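Local coordinates for dally-like, isoform A (Drosophila melanogaster, PDB 6XTZ), which is a GPI-anchored cell-surface glypican that binds Wnt and Hedgehog proteins and shields the Wnt palmitoleate in its helical core so that signalling can reach distant cells, at residues D71-M76 and K216-R221; G204-T209 and E270-A275. The protein carries 5 engineered substitutions. All blocks are in the same frame, centred on the assembly; numbering follows the deposited sequence. Where two conformers were deposited one is given.

Contact 1: D71-M76 and K216-R221; sequences DQISRM and KVLNVR
Ile73 and Leu218 make most of this small apolar contact, which joins the long helix 51-110 of the all-helical, elongated glypican core to the loop that follows helix 185-216. The tight part gathers around one methyl. Leu218 CD2 lies 3.7 Å from Ile73 CB and equally 3.7 Å from Ile73 CG2, so it rests against the branch point of the isoleucine, and the two side chains slip past each other in opposite directions. Ile73 offers that branch because CG2 stands anti to the backbone N, while CG1 (chi1 -66°) lies beside it and sends CD1 onward to Val217, where the approach is slacker, 4.4 Å from CD1 to Val217 CG1. A beta-branched residue suits a place where the loop presses close to the helix, and Phe459 and Trp460 add further apolar cover to Ile73. An alanine in place of Leu218 would probably leave Ile73 CB and CG2 without their closest neighbour across the contact and open a gap between helix and loop.

The other leucine methyl faces a looser border: across the contact CD1 meets Ser74 CB, 4.1 Å away. The small serine suits this more open edge of the contact, and its OG is spent on Lys70 O, one turn back in its own helix. Val217 turns to the buried side, against Tyr261, Phe265 and Met519. The loop itself is folded tightly by its own backbone, with Asn219 N bonded to Lys216 O at 3.0 Å and Val220 N to Val217 O at 3.2 Å.

Contact 2: G204-T209 and E270-A275; sequences GQALTT and ENFAMA
The ring of Phe272 is the flat group that reaches across to helix 185-216, and it meets mostly backbone. This is a helix-helix contact in the interior of the all-helical glypican core, an aromatic side chain of one helix lying against the main chain of another. Near the ring plane, at its edge, sits Leu207 CA, 4.3 Å from Phe272 CZ. Ala206 O comes obliquely to the ring and makes the nearest approach, 3.5 Å from Phe272 CE1, while Ala206 CB is 4.1 Å from that same carbon. The ring also meets the indole of Trp269, their planes turned about 45° to each other. With CG roughly anti to the backbone N (chi1 161°), the ring is carried across to helix 185-216; the nearest CA atoms, of Ala206 and Phe272, are 8.5 Å apart. Alanine suits this place, because its single methyl lets the ring carbon CE1 approach the backbone carbonyl.

Ala206 O is not left to the ring alone. Thr209 OG1 donates to it at 2.8 Å, placed above the carbonyl plane, so a buried carbonyl is met by a hydroxyl as well as by aromatic carbon. Gly204 O is gripped twice, by Thr208 N and, also at 3.1 Å, by Thr208 OG1, which arrive from opposite faces of the carbonyl plane.

Around this buried meeting point, Leu207 packs on Leu80 and Ala84 of helix 51-110 and on Ile449 and Val453 of helix 441-455. From helix 513-538, Leu533 touches both Ala206 and Ala275, which places that helix against both partners of the contact.

How the contacts relate
Contacts 1 and 2 lie along one helical bundle, their centres about 17 Å apart and their nearest atoms about 7 Å, without touching. Helix 185-216 carries 204-209 and leads into 216-221, while helix 51-110 supplies 71-76 and, further on, the residues that pack on Leu207; the two helices run in broadly opposite directions. Trp269 lies between the segments, touching the side chain of Met76, a residue of 71-76 that takes no part in contact 1, and meeting the ring of Phe272. Contact 2 is near the centre of the chain, contact 1 about 14 Å from it. The same two helices continue to the palmitoleoyl serine pocket, contributing Leu94, Leu95, Ser98, Gln101 and Leu189; neither contact includes a pocket residue.

Contact 1: D71-M76 and K216-R221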
loop_
_atom_site.group_PDB
_atom_site.type_symbol
_atom_site.label_atom_id
_atom_site.label_comp_id
_atom_site.label_asym_id
_atom_site.label_seq_id
_atom_site.Cartn_x
_atom_site.Cartn_y
_atom_site.Cartn_z
ATOM N N ASP A 71 17.382 -4.387 -3.130
ATOM C CA ASP A 71 17.539 -2.937 -3.127
ATOM C C ASP A 71 16.266 -2.240 -3.593
ATOM O O ASP A 71 15.880 -1.206 -3.037
ATOM C CB ASP A 71 18.724 -2.538 -4.007
ATOM C CG ASP A 71 18.919 -1.037 -4.075
ATOM O OD1 ASP A 71 19.264 -0.437 -3.036
ATOM O OD2 ASP A 71 18.729 -0.459 -5.165
ATOM N N GLN A 72 15.600 -2.792 -4.608
ATOM C CA GLN A 72 14.375 -2.181 -5.113
ATOM C C GLN A 72 13.243 -2.282 -4.099
ATOM O O GLN A 72 12.516 -1.308 -3.872
ATOM C CB GLN A 72 13.969 -2.839 -6.433
ATOM C CG GLN A 72 14.911 -2.552 -7.589
ATOM C CD GLN A 72 14.824 -1.116 -8.062
ATOM O OE1 GLN A 72 13.740 -0.535 -8.124
ATOM N NE2 GLN A 72 15.969 -0.531 -8.393
ATOM N N ILE A 73 13.083 -3.450 -3.474
ATOM C CA ILE A 73 11.954 -3.666 -2.577
ATOM C C ILE A 73 12.134 -2.879 -1.283
ATOM O O ILE A 73 11.206 -2.215 -0.810
ATOM C CB ILE A 73 11.769 -5.169 -2.306
ATOM C CG1 ILE A 73 11.348 -5.896 -3.586
ATOM C CG2 ILE A 73 10.749 -5.390 -1.210
ATOM C CD1 ILE A 73 11.326 -7.407 -3.449
ATOM N N SER A 74 13.331 -2.941 -0.691
ATOM C CA SER A 74 13.549 -2.264 0.585
ATOM C C SER A 74 13.474 -0.748 0.444
ATOM O O SER A 74 13.048 -0.062 1.381
ATOM C CB SER A 74 14.898 -2.670 1.178
ATOM O OG SER A 74 15.967 -2.190 0.385
ATOM N N ARG A 75 13.881 -0.208 -0.707
ATOM C CA ARG A 75 13.806 1.234 -0.909
ATOM C C ARG A 75 12.361 1.692 -1.075
ATOM O O ARG A 75 11.974 2.742 -0.548
ATOM C CB ARG A 75 14.651 1.633 -2.117
ATOM C CG ARG A 75 14.761 3.129 -2.352
ATOM C CD ARG A 75 16.138 3.485 -2.890
ATOM N NE ARG A 75 16.672 2.432 -3.750
ATOM C CZ ARG A 75 16.465 2.359 -5.061
ATOM N NH1 ARG A 75 15.735 3.282 -5.672
ATOM N NH2 ARG A 75 16.988 1.363 -5.761
ATOM N N MET A 76 11.549 0.919 -1.799
ATOM C CA MET A 76 10.124 1.223 -1.881
ATOM C C MET A 76 9.459 1.073 -0.521
ATOM O O MET A 76 8.667 1.927 -0.105
ATOM C CB MET A 76 9.442 0.318 -2.907
ATOM C CG MET A 76 7.931 0.491 -2.948
ATOM S SD MET A 76 7.071 -0.801 -3.859
ATOM C CE MET A 76 7.359 -2.217 -2.801
ATOM N N LYS A 216 8.391 -7.919 3.988
ATOM C CA LYS A 216 8.398 -9.352 4.262
ATOM C C LYS A 216 8.644 -10.188 3.011
ATOM O O LYS A 216 9.071 -11.341 3.130
ATOM C CB LYS A 216 7.080 -9.771 4.909
ATOM C CG LYS A 216 6.879 -9.257 6.324
ATOM C CD LYS A 216 7.765 -9.999 7.307
ATOM C CE LYS A 216 7.471 -9.585 8.739
ATOM N NZ LYS A 216 8.301 -10.345 9.715
ATOM N N VAL A 217 8.381 -9.641 1.820
ATOM C CA VAL A 217 8.668 -10.365 0.586
ATOM C C VAL A 217 10.160 -10.639 0.450
ATOM O O VAL A 217 10.557 -11.589 -0.233
ATOM C CB VAL A 217 8.113 -9.578 -0.626
ATOM C CG1 VAL A 217 8.401 -10.301 -1.933
ATOM C CG2 VAL A 217 6.619 -9.364 -0.471
ATOM N N LEU A 218 11.000 -9.841 1.116
ATOM C CA LEU A 218 12.441 -10.064 1.091
ATOM C C LEU A 218 12.837 -11.397 1.713
ATOM O O LEU A 218 13.944 -11.881 1.454
ATOM C CB LEU A 218 13.160 -8.928 1.822
ATOM C CG LEU A 218 13.025 -7.523 1.238
ATOM C CD1 LEU A 218 13.686 -6.501 2.150
ATOM C CD2 LEU A 218 13.632 -7.469 -0.148
ATOM N N ASN A 219 11.970 -11.994 2.531
ATOM C CA ASN A 219 12.276 -13.263 3.177
ATOM C C ASN A 219 12.185 -14.455 2.235
ATOM O O ASN A 219 12.618 -15.551 2.607
ATOM C CB ASN A 219 11.337 -13.490 4.365
ATOM C CG ASN A 219 11.429 -12.390 5.402
ATOM O OD1 ASN A 219 12.454 -11.717 5.524
ATOM N ND2 ASN A 219 10.353 -12.198 6.158
ATOM N N VAL A 220 11.637 -14.277 1.037
ATOM C CA VAL A 220 11.444 -15.378 0.099
ATOM C C VAL A 220 12.703 -15.525 -0.746
ATOM O O VAL A 220 13.059 -14.621 -1.510
ATOM C CB VAL A 220 10.210 -15.147 -0.785
ATOM C CG1 VAL A 220 9.921 -16.385 -1.620
ATOM C CG2 VAL A 220 9.007 -14.781 0.071
ATOM N N ARG A 221 13.372 -16.665 -0.612
ATOM C CA ARG A 221 14.583 -16.945 -1.365
ATOM C C ARG A 221 14.245 -17.573 -2.711
ATOM O O ARG A 221 13.218 -18.239 -2.869
ATOM C CB ARG A 221 15.506 -17.878 -0.580
ATOM C CG ARG A 221 15.956 -17.333 0.763
ATOM C CD ARG A 221 16.810 -18.349 1.505
ATOM N NE ARG A 221 17.292 -17.838 2.784
ATOM C CZ ARG A 221 16.635 -17.959 3.934
ATOM N NH1 ARG A 221 17.151 -17.462 5.050
ATOM N NH2 ARG A 221 15.461 -18.575 3.967
#

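Contact 2: G204-T209 and E270-A275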
loop_
_atom_site.group_PDB
_atom_site.type_symbol
_atom_site.label_atom_id
_atom_site.label_comp_id
_atom_site.label_asym_id
_atom_site.label_seq_id
_atom_site.Cartn_x
_atom_site.Cartn_y
_atom_site.Cartn_z
ATOM N N GLY A 204 -3.569 6.100 5.921
ATOM C CA GLY A 204 -2.261 5.897 6.518
ATOM C C GLY A 204 -2.009 4.484 6.994
ATOM O O GLY A 204 -0.875 3.999 6.926
ATOM N N GLN A 205 -3.045 3.802 7.484
ATOM C CA GLN A 205 -2.850 2.439 7.971
ATOM C C GLN A 205 -2.598 1.468 6.821
ATOM O O GLN A 205 -1.741 0.583 6.924
ATOM C CB GLN A 205 -4.057 1.986 8.793
ATOM C CG GLN A 205 -4.207 2.708 10.120
ATOM C CD GLN A 205 -3.041 2.466 11.053
ATOM O OE1 GLN A 205 -2.428 1.398 11.038
ATOM N NE2 GLN A 205 -2.720 3.464 11.869
ATOM N N ALA A 206 -3.337 1.620 5.720
ATOM C CA ALA A 206 -3.116 0.765 4.559
ATOM C C ALA A 206 -1.739 1.006 3.954
ATOM O O ALA A 206 -1.089 0.066 3.483
ATOM C CB ALA A 206 -4.212 0.992 3.517
ATOM N N LEU A 207 -1.279 2.259 3.954
ATOM C CA LEU A 207 0.055 2.546 3.441
ATOM C C LEU A 207 1.128 1.907 4.316
ATOM O O LEU A 207 2.151 1.434 3.806
ATOM C CB LEU A 207 0.268 4.057 3.340
ATOM C CG LEU A 207 1.641 4.506 2.831
ATOM C CD1 LEU A 207 1.906 3.966 1.431
ATOM C CD2 LEU A 207 1.760 6.020 2.857
ATOM N N THR A 208 0.907 1.876 5.631
ATOM C CA THR A 208 1.858 1.232 6.532
ATOM C C THR A 208 1.906 -0.271 6.296
ATOM O O THR A 208 2.989 -0.863 6.207
ATOM C CB THR A 208 1.496 1.533 7.989
ATOM O OG1 THR A 208 1.681 2.928 8.256
ATOM C CG2 THR A 208 2.371 0.721 8.937
ATOM N N THR A 209 0.737 -0.908 6.195
ATOM C CA THR A 209 0.699 -2.350 5.975
ATOM C C THR A 209 1.333 -2.723 4.642
ATOM O O THR A 209 2.025 -3.743 4.540
ATOM C CB THR A 209 -0.742 -2.854 6.044
ATOM O OG1 THR A 209 -1.567 -2.060 5.184
ATOM C CG2 THR A 209 -1.270 -2.764 7.468
ATOM N N GLU A 270 -1.704 -3.862 -7.432
ATOM C CA GLU A 270 -2.393 -2.922 -8.309
ATOM C C GLU A 270 -3.756 -2.544 -7.747
ATOM O O GLU A 270 -4.161 -1.378 -7.820
ATOM C CB GLU A 270 -2.530 -3.513 -9.713
ATOM C CG GLU A 270 -1.209 -3.694 -10.442
ATOM C CD GLU A 270 -1.394 -4.119 -11.886
ATOM O OE1 GLU A 270 -2.554 -4.222 -12.332
ATOM O OE2 GLU A 270 -0.379 -4.352 -12.575
ATOM N N ASN A 271 -4.481 -3.516 -7.185
ATOM C CA ASN A 271 -5.750 -3.202 -6.532
ATOM C C ASN A 271 -5.536 -2.270 -5.348
ATOM O O ASN A 271 -6.346 -1.370 -5.100
ATOM C CB ASN A 271 -6.450 -4.485 -6.079
ATOM C CG ASN A 271 -6.873 -5.364 -7.240
ATOM O OD1 ASN A 271 -7.009 -4.901 -8.372
ATOM N ND2 ASN A 271 -7.092 -6.642 -6.961
ATOM N N PHE A 272 -4.446 -2.474 -4.601
ATOM C CA PHE A 272 -4.115 -1.574 -3.503
ATOM C C PHE A 272 -3.851 -0.161 -4.008
ATOM O O PHE A 272 -4.314 0.816 -3.409
ATOM C CB PHE A 272 -2.902 -2.105 -2.736
ATOM C CG PHE A 272 -2.217 -1.069 -1.890
ATOM C CD1 PHE A 272 -2.723 -0.724 -0.648
ATOM C CD2 PHE A 272 -1.062 -0.443 -2.336
ATOM C CE1 PHE A 272 -2.092 0.227 0.134
ATOM C CE2 PHE A 272 -0.429 0.512 -1.561
ATOM C CZ PHE A 272 -0.948 0.850 -0.326
ATOM N N ALA A 273 -3.104 -0.032 -5.108
ATOM C CA ALA A 273 -2.788 1.292 -5.634
ATOM C C ALA A 273 -4.033 1.990 -6.168
ATOM O O ALA A 273 -4.165 3.213 -6.047
ATOM C CB ALA A 273 -1.725 1.187 -6.724
ATOM N N MET A 274 -4.953 1.233 -6.768
ATOM C CA MET A 274 -6.175 1.837 -7.286
ATOM C C MET A 274 -7.108 2.245 -6.154
ATOM O O MET A 274 -7.781 3.279 -6.239
ATOM C CB MET A 274 -6.875 0.874 -8.246
ATOM C CG MET A 274 -6.114 0.633 -9.541
ATOM S SD MET A 274 -6.992 -0.420 -10.716
ATOM C CE MET A 274 -7.078 -1.956 -9.800
ATOM N N ALA A 275 -7.159 1.452 -5.084
ATOM C CA ALA A 275 -7.989 1.818 -3.942
ATOM C C ALA A 275 -7.389 2.992 -3.179
ATOM O O ALA A 275 -8.123 3.837 -2.654
ATOM C CB ALA A 275 -8.179 0.612 -3.024
#